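Local coordinates for putative thioesterase (Novosphingobium aromaticivorans, PDB 3CJY), which probably hydrolyses acyl-CoA thioesters, as in other double-hotdog thioesterases of its family, and carries a bound calcium ion, at residues Ala15-Thr20 against Leu45-Glu50; Leu25-Pro30 against Tyr34-Ala39; Ala143-Gly148 against Leu181-Asp186; Arg165-Arg170 against Trp241-Arg246. One frame throughout, in Å; residues are numbered along the deposited sequence.

Interaction 1 (Ala15-Thr20 against Leu45-Glu50); sequences ARYAIT and LDVAAE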
loop_
_atom_site.group_PDB
_atom_site.type_symbol
_atom_site.label_atom_id
_atom_site.label_comp_id
_atom_site.label_asym_id
_atom_site.label_seq_id
_atom_site.Cartn_x
_atom_site.Cartn_y
_atom_site.Cartn_z
ATOM N N ALA A 15 -16.686 18.369 -3.038
ATOM C CA ALA A 15 -16.135 17.953 -4.329
ATOM C C ALA A 15 -15.024 18.793 -4.978
ATOM O O ALA A 15 -14.189 18.195 -5.612
ATOM C CB ALA A 15 -17.249 17.711 -5.352
ATOM N N ARG A 16 -14.985 20.125 -4.881
ATOM C CA ARG A 16 -13.894 20.852 -5.578
ATOM C C ARG A 16 -13.115 21.828 -4.723
ATOM O O ARG A 16 -13.676 22.732 -4.108
ATOM C CB ARG A 16 -14.402 21.541 -6.829
ATOM C CG ARG A 16 -14.959 20.578 -7.854
ATOM N N TYR A 17 -11.798 21.635 -4.734
ATOM C CA TYR A 17 -10.855 22.429 -3.935
ATOM C C TYR A 17 -9.642 22.864 -4.740
ATOM O O TYR A 17 -9.304 22.269 -5.735
ATOM C CB TYR A 17 -10.344 21.607 -2.762
ATOM C CG TYR A 17 -11.393 21.033 -1.853
ATOM C CD1 TYR A 17 -12.155 19.962 -2.253
ATOM C CD2 TYR A 17 -11.545 21.501 -0.563
ATOM C CE1 TYR A 17 -13.075 19.381 -1.410
ATOM C CE2 TYR A 17 -12.495 20.929 0.305
ATOM C CZ TYR A 17 -13.244 19.869 -0.130
ATOM O OH TYR A 17 -14.181 19.298 0.681
ATOM N N ALA A 18 -8.969 23.906 -4.290
ATOM C CA ALA A 18 -7.733 24.356 -4.956
ATOM C C ALA A 18 -6.723 24.945 -3.958
ATOM O O ALA A 18 -7.082 25.463 -2.899
ATOM C CB ALA A 18 -8.029 25.336 -6.083
ATOM N N ILE A 19 -5.447 24.777 -4.279
ATOM C CA ILE A 19 -4.363 25.303 -3.444
ATOM C C ILE A 19 -3.182 25.655 -4.341
ATOM O O ILE A 19 -2.881 24.940 -5.282
ATOM C CB ILE A 19 -3.908 24.286 -2.362
ATOM C CG1 ILE A 19 -2.846 24.917 -1.436
ATOM C CG2 ILE A 19 -3.378 23.021 -3.041
ATOM C CD1 ILE A 19 -2.620 24.195 -0.091
ATOM N N THR A 20 -2.551 26.793 -4.087
ATOM C CA THR A 20 -1.367 27.208 -4.838
ATOM C C THR A 20 -0.152 26.658 -4.109
ATOM O O THR A 20 -0.039 26.764 -2.885
ATOM C CB THR A 20 -1.264 28.735 -4.958
ATOM O OG1 THR A 20 -2.467 29.242 -5.570
ATOM C CG2 THR A 20 -0.026 29.135 -5.797
ATOM N N LEU A 45 -6.153 13.347 1.228
ATOM C CA LEU A 45 -6.851 12.831 2.383
ATOM C C LEU A 45 -7.665 13.884 3.098
ATOM O O LEU A 45 -8.731 13.599 3.642
ATOM C CB LEU A 45 -5.881 12.215 3.368
ATOM C CG LEU A 45 -5.010 11.041 2.911
ATOM C CD1 LEU A 45 -4.052 10.674 4.059
ATOM C CD2 LEU A 45 -5.882 9.867 2.489
ATOM N N ASP A 46 -7.169 15.114 3.053
ATOM C CA ASP A 46 -7.810 16.242 3.716
ATOM C C ASP A 46 -9.156 16.540 3.031
ATOM O O ASP A 46 -10.196 16.559 3.677
ATOM C CB ASP A 46 -6.894 17.482 3.700
ATOM C CG ASP A 46 -7.406 18.602 4.596
ATOM O OD1 ASP A 46 -7.296 18.474 5.832
ATOM O OD2 ASP A 46 -7.902 19.612 4.077
ATOM N N VAL A 47 -9.118 16.663 1.711
ATOM C CA VAL A 47 -10.318 17.017 0.920
ATOM C C VAL A 47 -11.367 15.893 0.982
ATOM O O VAL A 47 -12.574 16.149 1.002
ATOM C CB VAL A 47 -9.976 17.463 -0.545
ATOM C CG1 VAL A 47 -9.100 18.692 -0.481
ATOM C CG2 VAL A 47 -9.325 16.351 -1.416
ATOM N N ALA A 48 -10.895 14.657 1.029
ATOM C CA ALA A 48 -11.781 13.478 1.132
ATOM C C ALA A 48 -12.504 13.509 2.477
ATOM O O ALA A 48 -13.728 13.389 2.536
ATOM C CB ALA A 48 -10.997 12.151 0.973
ATOM N N ALA A 49 -11.759 13.710 3.553
ATOM C CA ALA A 49 -12.367 13.737 4.898
ATOM C C ALA A 49 -13.332 14.920 5.033
ATOM O O ALA A 49 -14.421 14.812 5.612
ATOM C CB ALA A 49 -11.287 13.791 5.961
ATOM N N GLU A 50 -12.956 16.029 4.421
ATOM C CA GLU A 50 -13.748 17.272 4.517
ATOM C C GLU A 50 -15.044 17.116 3.708
ATOM O O GLU A 50 -16.124 17.580 4.094
ATOM C CB GLU A 50 -12.876 18.446 4.022
ATOM C CG GLU A 50 -12.904 19.709 4.889
ATOM C CD GLU A 50 -13.953 20.666 4.478
ATOM O OE1 GLU A 50 -14.396 20.543 3.312
ATOM O OE2 GLU A 50 -14.330 21.538 5.300
#
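Tyr17, on strand 16-20, lays its ring against Val47 and reaches Glu50 with its hydroxyl, both residues of helix 37-52, which is the long helix of the N-terminal hotdog domain. Tyr17 CB lies 3.9 Å from Val47 CG1. With CG anti to its carbonyl carbon (chi1 -56°), the ring runs along the helix surface, and Tyr17 CG meets Val47 CG1 at 3.6 Å. That methyl sits over one ring face, 3.7 Å from the Tyr17 centroid, a CH-pi contact. Farther out, CD1 and CE1 pass Val47 CB, the branched carbon that gives valine the breadth to cover a ring. CE2 lies closer to Glu50 OE1 than to the valine. Tyrosine suits a place that is greasy along its length and polar at its end, since only the OH must find partners. It also hydrogen-bonds to Thr51, a calcium ligand, which makes it a second-shell neighbour, its side chain about 7 Å from the ion at the nearest atom. Glu50, whose OE1 makes a salt bridge with Arg11, turns its carboxylate nearly perpendicular (89°) to the ring. Its OE1 lies at the ring edge, in plane, and accepts from Tyr17 OH through the anti lone pair at 2.9 Å.

Interaction 2 (Leu25-Pro30 against Tyr34-Ala39); sequences LAVGPP and YLFGGA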
loop_
_atom_site.group_PDB
_atom_site.type_symbol
_atom_site.label_atom_id
_atom_site.label_comp_id
_atom_site.label_asym_id
_atom_site.label_seq_id
_atom_site.Cartn_x
_atom_site.Cartn_y
_atom_site.Cartn_z
ATOM N N LEU A 25 5.719 23.859 0.633
ATOM C CA LEU A 25 5.202 22.519 0.281
ATOM C C LEU A 25 6.053 21.860 -0.817
ATOM O O LEU A 25 5.693 20.797 -1.333
ATOM C CB LEU A 25 3.737 22.568 -0.181
ATOM C CG LEU A 25 2.673 22.891 0.868
ATOM C CD1 LEU A 25 1.264 22.783 0.264
ATOM C CD2 LEU A 25 2.803 21.999 2.069
ATOM N N ALA A 26 7.151 22.526 -1.170
ATOM C CA ALA A 26 8.011 22.053 -2.252
ATOM C C ALA A 26 9.298 21.380 -1.825
ATOM O O ALA A 26 9.936 21.763 -0.845
ATOM C CB ALA A 26 8.292 23.186 -3.318
ATOM N N VAL A 27 9.646 20.366 -2.616
ATOM C CA VAL A 27 10.928 19.678 -2.496
ATOM C C VAL A 27 11.587 19.557 -3.886
ATOM O O VAL A 27 10.962 19.735 -4.957
ATOM C CB VAL A 27 10.766 18.244 -1.919
ATOM C CG1 VAL A 27 10.164 18.302 -0.472
ATOM C CG2 VAL A 27 9.933 17.372 -2.900
ATOM N N GLY A 28 12.850 19.176 -3.835
ATOM C CA GLY A 28 13.632 18.892 -5.016
ATOM C C GLY A 28 15.072 19.304 -4.892
ATOM O O GLY A 28 15.404 20.158 -4.066
ATOM N N PRO A 29 15.930 18.678 -5.706
ATOM C CA PRO A 29 17.311 19.096 -5.759
ATOM C C PRO A 29 17.399 20.425 -6.508
ATOM O O PRO A 29 16.456 20.813 -7.221
ATOM C CB PRO A 29 17.991 18.000 -6.563
ATOM C CG PRO A 29 16.922 17.420 -7.436
ATOM C CD PRO A 29 15.595 17.686 -6.734
ATOM N N PRO A 30 18.514 21.113 -6.337
ATOM C CA PRO A 30 18.718 22.395 -6.976
ATOM C C PRO A 30 18.356 22.332 -8.433
ATOM O O PRO A 30 18.766 21.421 -9.156
ATOM C CB PRO A 30 20.204 22.629 -6.787
ATOM C CG PRO A 30 20.533 21.893 -5.511
ATOM C CD PRO A 30 19.696 20.663 -5.579
ATOM N N TYR A 34 9.142 21.040 -6.769
ATOM C CA TYR A 34 7.808 20.529 -7.060
ATOM C C TYR A 34 7.149 20.139 -5.756
ATOM O O TYR A 34 7.809 19.950 -4.725
ATOM C CB TYR A 34 7.858 19.345 -8.046
ATOM C CG TYR A 34 8.905 18.343 -7.651
ATOM C CD1 TYR A 34 8.618 17.294 -6.774
ATOM C CD2 TYR A 34 10.213 18.480 -8.111
ATOM C CE1 TYR A 34 9.605 16.414 -6.379
ATOM C CE2 TYR A 34 11.190 17.606 -7.725
ATOM C CZ TYR A 34 10.887 16.588 -6.851
ATOM O OH TYR A 34 11.903 15.724 -6.512
ATOM N N LEU A 35 5.839 20.032 -5.827
ATOM C CA LEU A 35 5.013 19.640 -4.704
ATOM C C LEU A 35 5.460 18.282 -4.179
ATOM O O LEU A 35 5.606 17.293 -4.921
ATOM C CB LEU A 35 3.530 19.610 -5.115
ATOM C CG LEU A 35 2.514 19.225 -4.036
ATOM C CD1 LEU A 35 2.482 20.203 -2.862
ATOM C CD2 LEU A 35 1.121 19.112 -4.699
ATOM N N PHE A 36 5.752 18.309 -2.881
ATOM C CA PHE A 36 6.113 17.127 -2.105
ATOM C C PHE A 36 5.014 16.063 -2.220
ATOM O O PHE A 36 3.842 16.339 -2.032
ATOM C CB PHE A 36 6.352 17.571 -0.638
ATOM C CG PHE A 36 6.718 16.472 0.310
ATOM C CD1 PHE A 36 7.621 15.494 -0.028
ATOM C CD2 PHE A 36 6.180 16.491 1.589
ATOM C CE1 PHE A 36 7.973 14.501 0.894
ATOM C CE2 PHE A 36 6.504 15.500 2.510
ATOM C CZ PHE A 36 7.421 14.529 2.154
ATOM N N GLY A 37 5.432 14.837 -2.531
ATOM C CA GLY A 37 4.489 13.732 -2.694
ATOM C C GLY A 37 3.611 13.543 -1.476
ATOM O O GLY A 37 2.401 13.359 -1.605
ATOM N N GLY A 38 4.242 13.582 -0.294
ATOM C CA GLY A 38 3.519 13.431 0.950
ATOM C C GLY A 38 2.474 14.494 1.158
ATOM O O GLY A 38 1.418 14.261 1.776
ATOM N N ALA A 39 2.777 15.685 0.653
ATOM C CA ALA A 39 1.815 16.813 0.750
ATOM C C ALA A 39 0.650 16.531 -0.185
ATOM O O ALA A 39 -0.467 16.837 0.110
ATOM C CB ALA A 39 2.461 18.150 0.381
#
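The ring of Tyr34 has the backbone carbonyl oxygen Val27 O over the centre of one face, 3.4 Å above its plane, while Val27 CG2 touches Tyr34 CE1 at 3.6 Å. Chi1 of 47° sets CG between the backbone N and the carbonyl carbon, folding the ring back across the partner strand. Gly28 CA comes obliquely to the Tyr34 ring, at a backbone conformation (phi 144°) that suits glycine, which has no CB to crowd Tyr34 CE2. The second ring, Phe36, carries the backbone nitrogen Gly38 N over the centre of one face. Val27 CG1 approaches this ring obliquely, 3.8 Å from Phe36 CD1, so the two branches of one valine serve two aromatics.

The backbones form a short antiparallel hairpin. Val27 and Tyr34 are a hydrogen-bonded pair, with Val27 N to Tyr34 O at 2.8 Å and Tyr34 N to Val27 O at 2.9 Å. A bond from Phe36 N to Leu25 O, 2.9 Å long, continues the ladder. Leu35, on a buried site, sets CD1 against Leu25 CB. Phe36 is the N-cap of helix 37-52, so the hairpin leads directly into the N-terminal hotdog helix, while Tyr34 meets Phe66 edge-to-face.

Interaction 3 (Ala143-Gly148 against Leu181-Asp186); sequences ARYLEG and LAMFAD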
loop_
_atom_site.group_PDB
_atom_site.type_symbol
_atom_site.label_atom_id
_atom_site.label_comp_id
_atom_site.label_asym_id
_atom_site.label_seq_id
_atom_site.Cartn_x
_atom_site.Cartn_y
_atom_site.Cartn_z
ATOM N N ALA A 143 12.715 25.282 -2.639
ATOM C CA ALA A 143 11.996 24.041 -2.255
ATOM C C ALA A 143 12.284 23.885 -0.776
ATOM O O ALA A 143 13.291 23.316 -0.393
ATOM C CB ALA A 143 12.489 22.836 -3.071
ATOM N N ARG A 144 11.383 24.419 0.054
ATOM C CA ARG A 144 11.638 24.595 1.487
ATOM C C ARG A 144 10.854 23.758 2.457
ATOM O O ARG A 144 10.835 24.050 3.650
ATOM C CB ARG A 144 11.416 26.058 1.850
ATOM C CG ARG A 144 12.033 27.025 0.824
ATOM C CD ARG A 144 12.014 28.467 1.285
ATOM N NE ARG A 144 12.999 28.671 2.337
ATOM N N TYR A 145 10.198 22.731 1.953
ATOM C CA TYR A 145 9.429 21.868 2.866
ATOM C C TYR A 145 10.319 21.307 3.971
ATOM O O TYR A 145 9.978 21.334 5.175
ATOM C CB TYR A 145 8.795 20.684 2.119
ATOM C CG TYR A 145 8.275 19.657 3.090
ATOM C CD1 TYR A 145 7.089 19.863 3.791
ATOM C CD2 TYR A 145 8.991 18.491 3.349
ATOM C CE1 TYR A 145 6.649 18.958 4.742
ATOM C CE2 TYR A 145 8.532 17.572 4.272
ATOM C CZ TYR A 145 7.371 17.821 4.977
ATOM O OH TYR A 145 6.951 16.930 5.911
ATOM N N LEU A 146 11.447 20.746 3.576
ATOM C CA LEU A 146 12.296 20.089 4.576
ATOM C C LEU A 146 12.781 21.047 5.665
ATOM O O LEU A 146 13.104 20.624 6.797
ATOM C CB LEU A 146 13.496 19.350 3.954
ATOM C CG LEU A 146 13.207 18.013 3.280
ATOM C CD1 LEU A 146 14.534 17.460 2.711
ATOM C CD2 LEU A 146 12.529 16.983 4.251
ATOM N N GLU A 147 12.897 22.321 5.323
ATOM C CA GLU A 147 13.407 23.327 6.296
ATOM C C GLU A 147 12.477 23.425 7.484
ATOM O O GLU A 147 12.866 23.850 8.575
ATOM C CB GLU A 147 13.556 24.732 5.670
ATOM C CG GLU A 147 14.526 24.809 4.533
ATOM C CD GLU A 147 14.609 26.189 3.879
ATOM O OE1 GLU A 147 14.156 27.188 4.484
ATOM O OE2 GLU A 147 15.124 26.261 2.738
ATOM N N GLY A 148 11.227 23.054 7.264
ATOM C CA GLY A 148 10.227 23.150 8.313
ATOM C C GLY A 148 10.133 21.923 9.210
ATOM O O GLY A 148 9.294 21.875 10.093
ATOM N N LEU A 181 1.005 12.783 9.174
ATOM C CA LEU A 181 1.421 11.378 8.970
ATOM C C LEU A 181 1.674 11.073 7.451
ATOM O O LEU A 181 2.652 10.452 7.076
ATOM C CB LEU A 181 0.375 10.446 9.600
ATOM C CG LEU A 181 0.244 10.527 11.133
ATOM C CD1 LEU A 181 -0.993 9.784 11.607
ATOM C CD2 LEU A 181 1.551 10.042 11.815
ATOM N N ALA A 182 0.797 11.596 6.586
ATOM C CA ALA A 182 0.954 11.402 5.165
ATOM C C ALA A 182 2.291 12.016 4.728
ATOM O O ALA A 182 3.003 11.468 3.919
ATOM C CB ALA A 182 -0.217 12.037 4.381
HETATM N N MSE A 183 2.620 13.176 5.282
HETATM C CA MSE A 183 3.843 13.868 4.882
HETATM C C MSE A 183 5.071 13.066 5.371
HETATM O O MSE A 183 6.026 12.855 4.635
HETATM C CB MSE A 183 3.798 15.323 5.355
HETATM C CG MSE A 183 2.983 16.131 4.351
HETATM SE SE MSE A 183 2.725 18.023 4.793
HETATM C CE MSE A 183 1.511 17.758 5.989
ATOM N N PHE A 184 5.043 12.624 6.630
ATOM C CA PHE A 184 6.167 11.890 7.188
ATOM C C PHE A 184 6.385 10.518 6.544
ATOM O O PHE A 184 7.514 10.000 6.473
ATOM C CB PHE A 184 6.022 11.745 8.709
ATOM C CG PHE A 184 6.192 13.041 9.474
ATOM C CD1 PHE A 184 6.878 14.122 8.919
ATOM C CD2 PHE A 184 5.814 13.118 10.808
ATOM C CE1 PHE A 184 7.152 15.274 9.700
ATOM C CE2 PHE A 184 6.042 14.286 11.567
ATOM C CZ PHE A 184 6.690 15.362 10.979
ATOM N N ALA A 185 5.283 9.909 6.087
ATOM C CA ALA A 185 5.321 8.632 5.378
ATOM C C ALA A 185 6.142 8.758 4.083
ATOM O O ALA A 185 6.768 7.817 3.640
ATOM C CB ALA A 185 3.868 8.110 5.023
ATOM N N ASP A 186 6.117 9.950 3.479
ATOM C CA ASP A 186 6.848 10.182 2.219
ATOM C C ASP A 186 8.313 10.595 2.400
ATOM O O ASP A 186 8.922 11.207 1.512
ATOM C CB ASP A 186 6.097 11.143 1.333
ATOM C CG ASP A 186 6.572 11.104 -0.138
ATOM O OD1 ASP A 186 6.826 10.012 -0.664
ATOM O OD2 ASP A 186 6.696 12.185 -0.757
#
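A buried Met-aromatic contact joins Tyr145, in the loop that leads to strand 149-153, to selenomethionine Met183 on helix 178-185 of the C-terminal hotdog domain. The selenium lies 5.2 Å from the centroid of the Tyr145 ring and 62° off its normal, an oblique approach. Its nearest ring atom is Tyr145 CE1, 4.0 Å from Met183 SE. The Met183 chain is extended about chi2 and then bends at chi3 (-77°), which directs its terminal methyl to Arg170 of strand 163-170. A long, pliable, apolar chain suits this seam, because it can follow the flank of a tyrosine and still fill in beside Ala42 of helix 37-52.

Tyr145 is carried to the helix by chi1 of 168°, with CG opposite its backbone N. Its ring stacks on Phe36 of the 34-39 segment, a place suited to a flat side chain. No hydrogen bond joins the two segments, and the phenol end meets carbon here. Phe184, a large apolar group that also packs on Leu168, crosses Tyr145 at about a right angle. The hydroxyl stands at the junction of two helix side chains: Tyr145 OH is 3.6 Å from Met183 CB and 4.1 Å from Phe184 CD1.

Interaction 4 (Arg165-Arg170 against Trp241-Arg246); sequences RLWLRR and WDQSGR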
loop_
_atom_site.group_PDB
_atom_site.type_symbol
_atom_site.label_atom_id
_atom_site.label_comp_id
_atom_site.label_asym_id
_atom_site.label_seq_id
_atom_site.Cartn_x
_atom_site.Cartn_y
_atom_site.Cartn_z
ATOM N N ARG A 165 15.870 4.977 10.424
ATOM C CA ARG A 165 14.996 5.412 11.528
ATOM C C ARG A 165 15.324 6.838 11.930
ATOM O O ARG A 165 16.440 7.154 12.314
ATOM C CB ARG A 165 15.101 4.473 12.707
ATOM C CG ARG A 165 14.668 3.081 12.400
ATOM C CD ARG A 165 15.009 2.061 13.449
ATOM N NE ARG A 165 14.216 0.867 13.225
ATOM C CZ ARG A 165 14.599 -0.357 13.513
ATOM N NH1 ARG A 165 15.810 -0.559 13.998
ATOM N NH2 ARG A 165 13.779 -1.368 13.285
ATOM N N LEU A 166 14.352 7.715 11.703
ATOM C CA LEU A 166 14.480 9.142 11.990
ATOM C C LEU A 166 13.401 9.618 12.971
ATOM O O LEU A 166 12.248 9.185 12.889
ATOM C CB LEU A 166 14.295 9.922 10.667
ATOM C CG LEU A 166 15.226 9.563 9.531
ATOM C CD1 LEU A 166 14.780 10.409 8.300
ATOM C CD2 LEU A 166 16.620 9.897 9.875
ATOM N N TRP A 167 13.780 10.521 13.867
ATOM C CA TRP A 167 12.823 11.270 14.651
ATOM C C TRP A 167 12.506 12.531 13.833
ATOM O O TRP A 167 13.403 13.285 13.411
ATOM C CB TRP A 167 13.352 11.669 16.034
ATOM C CG TRP A 167 13.398 10.591 17.043
ATOM C CD1 TRP A 167 14.513 10.001 17.548
ATOM C CD2 TRP A 167 12.289 9.970 17.685
ATOM N NE1 TRP A 167 14.172 9.076 18.488
ATOM C CE2 TRP A 167 12.811 8.997 18.571
ATOM C CE3 TRP A 167 10.921 10.113 17.601
ATOM C CZ2 TRP A 167 11.982 8.218 19.400
ATOM C CZ3 TRP A 167 10.105 9.331 18.411
ATOM C CH2 TRP A 167 10.633 8.410 19.293
ATOM N N LEU A 168 11.222 12.777 13.638
ATOM C CA LEU A 168 10.740 13.930 12.877
ATOM C C LEU A 168 9.784 14.771 13.692
ATOM O O LEU A 168 8.960 14.261 14.406
ATOM C CB LEU A 168 9.987 13.491 11.610
ATOM C CG LEU A 168 10.754 12.584 10.656
ATOM C CD1 LEU A 168 9.771 12.138 9.530
ATOM C CD2 LEU A 168 12.016 13.240 10.116
ATOM N N ARG A 169 9.926 16.080 13.584
ATOM C CA ARG A 169 9.033 16.971 14.299
ATOM C C ARG A 169 8.799 18.223 13.475
ATOM O O ARG A 169 9.777 18.882 13.036
ATOM C CB ARG A 169 9.608 17.354 15.658
ATOM C CG ARG A 169 8.596 18.222 16.429
ATOM C CD ARG A 169 9.044 18.547 17.819
ATOM N NE ARG A 169 10.296 19.293 17.914
ATOM C CZ ARG A 169 10.870 19.566 19.094
ATOM N NH1 ARG A 169 10.281 19.171 20.214
ATOM N NH2 ARG A 169 12.027 20.225 19.175
ATOM N N ARG A 170 7.530 18.532 13.255
ATOM C CA ARG A 170 7.159 19.790 12.570
ATOM C C ARG A 170 7.516 20.978 13.447
ATOM O O ARG A 170 7.105 21.073 14.632
ATOM C CB ARG A 170 5.680 19.847 12.208
ATOM C CG ARG A 170 5.350 18.981 11.014
ATOM C CD ARG A 170 3.938 18.888 10.754
ATOM N NE ARG A 170 3.409 20.171 10.394
ATOM C CZ ARG A 170 2.295 20.313 9.683
ATOM N NH1 ARG A 170 1.644 19.240 9.244
ATOM N NH2 ARG A 170 1.861 21.524 9.375
ATOM N N TRP A 241 5.373 6.053 14.389
ATOM C CA TRP A 241 5.059 5.946 15.788
ATOM C C TRP A 241 5.093 7.291 16.485
ATOM O O TRP A 241 5.818 8.224 16.067
ATOM C CB TRP A 241 6.084 5.052 16.510
ATOM C CG TRP A 241 6.516 3.809 15.820
ATOM C CD1 TRP A 241 7.506 3.698 14.870
ATOM C CD2 TRP A 241 6.072 2.461 16.100
ATOM N NE1 TRP A 241 7.661 2.383 14.510
ATOM C CE2 TRP A 241 6.791 1.606 15.247
ATOM C CE3 TRP A 241 5.083 1.905 16.946
ATOM C CZ2 TRP A 241 6.592 0.225 15.235
ATOM C CZ3 TRP A 241 4.907 0.509 16.929
ATOM C CH2 TRP A 241 5.636 -0.295 16.066
ATOM N N ASP A 242 4.378 7.404 17.616
ATOM C CA ASP A 242 4.572 8.583 18.468
ATOM C C ASP A 242 5.819 8.410 19.319
ATOM O O ASP A 242 6.588 7.460 19.143
ATOM C CB ASP A 242 3.355 8.979 19.310
ATOM C CG ASP A 242 3.021 8.012 20.409
ATOM O OD1 ASP A 242 3.763 7.034 20.617
ATOM O OD2 ASP A 242 1.987 8.283 21.074
ATOM N N GLN A 243 6.025 9.291 20.282
ATOM C CA GLN A 243 7.260 9.206 21.074
ATOM C C GLN A 243 7.218 8.125 22.169
ATOM O O GLN A 243 8.218 7.769 22.778
ATOM C CB GLN A 243 7.586 10.589 21.691
ATOM C CG GLN A 243 8.951 10.666 22.362
ATOM C CD GLN A 243 9.255 12.026 22.979
ATOM O OE1 GLN A 243 8.669 13.029 22.606
ATOM N NE2 GLN A 243 10.173 12.054 23.950
ATOM N N SER A 244 6.037 7.567 22.362
ATOM C CA SER A 244 5.773 6.612 23.418
ATOM C C SER A 244 5.508 5.197 22.976
ATOM O O SER A 244 5.016 4.399 23.771
ATOM C CB SER A 244 4.562 7.089 24.234
ATOM O OG SER A 244 4.811 8.388 24.724
ATOM N N GLY A 245 5.769 4.906 21.714
ATOM C CA GLY A 245 5.622 3.568 21.207
ATOM C C GLY A 245 4.272 3.207 20.641
ATOM O O GLY A 245 4.043 2.027 20.321
ATOM N N ARG A 246 3.400 4.201 20.444
ATOM C CA ARG A 246 2.074 3.919 19.847
ATOM C C ARG A 246 2.185 4.060 18.366
ATOM O O ARG A 246 2.776 5.028 17.860
ATOM C CB ARG A 246 1.009 4.833 20.407
ATOM C CG ARG A 246 -0.387 4.579 19.772
ATOM C CD ARG A 246 -1.555 5.281 20.508
ATOM N NE ARG A 246 -1.425 6.722 20.582
ATOM C CZ ARG A 246 -1.996 7.594 19.753
ATOM N NH1 ARG A 246 -2.729 7.175 18.749
ATOM N NH2 ARG A 246 -1.787 8.901 19.920
#
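Trp167, on strand 163-170 of the C-terminal hotdog domain, touches the type I beta turn Asp242-Gly245 that connects strands 233-241 and 247-256. The contact across is van der Waals, without a hydrogen bond between the segments. The six-membered ring does the touching: Trp167 CH2 lies 3.9 Å from Gln243 CA and 4.2 Å from Gln243 CG. Asp242 O comes to the ring edge, near its plane, 4.1 Å from Trp167 CZ3. A chi1 of -76° swings CG to the side of the backbone N and brings the six-membered ring to the turn. Tryptophan suits the span, as its long bicycle bridges to the turn while NE1 donates to Pro125 O. Beyond CG, the extended Gln243 chain leaves the ring, and its NE2 bonds to Gln126.

Polar bonds shape the turn itself. Gly245 has a positive phi of 90°, a conformation that suits glycine, which has no CB to meet the preceding carbonyl. Trp241 and Arg246 flank the turn, and Asp242 N bonds to Arg246 O at 2.9 Å. Asp242 is short enough to fold back over its own backbone, making an Asx turn. Its OD1 is gripped from opposite faces of the carboxylate plane, by Ser244 N at 2.9 Å and by Arg246 N, likewise at 2.9 Å.

How the interactions relate
From the N terminus, interaction 1 opens first and closes a loop that brings strand 16-20 against helix 37-52. Interaction 2 closes earlier, nested inside it: its hairpin runs into the start of the same helix, and Leu25 CD1 packs on Ile19 CD1. Both close before 143-148 opens interaction 3. Interactions 3 and 4 then cross, since 165-170 lies between the two segments of interaction 3 and 241-246 follows them; they touch where Phe184 packs on the Arg170 side chain. Interactions 2 and 3, with centres about 8 Å apart, join the N-terminal and C-terminal halves of the chain through a probable Tyr145 N to Ala26 O bond. Interactions 1 and 4 lie on opposite sides of the chain's centre.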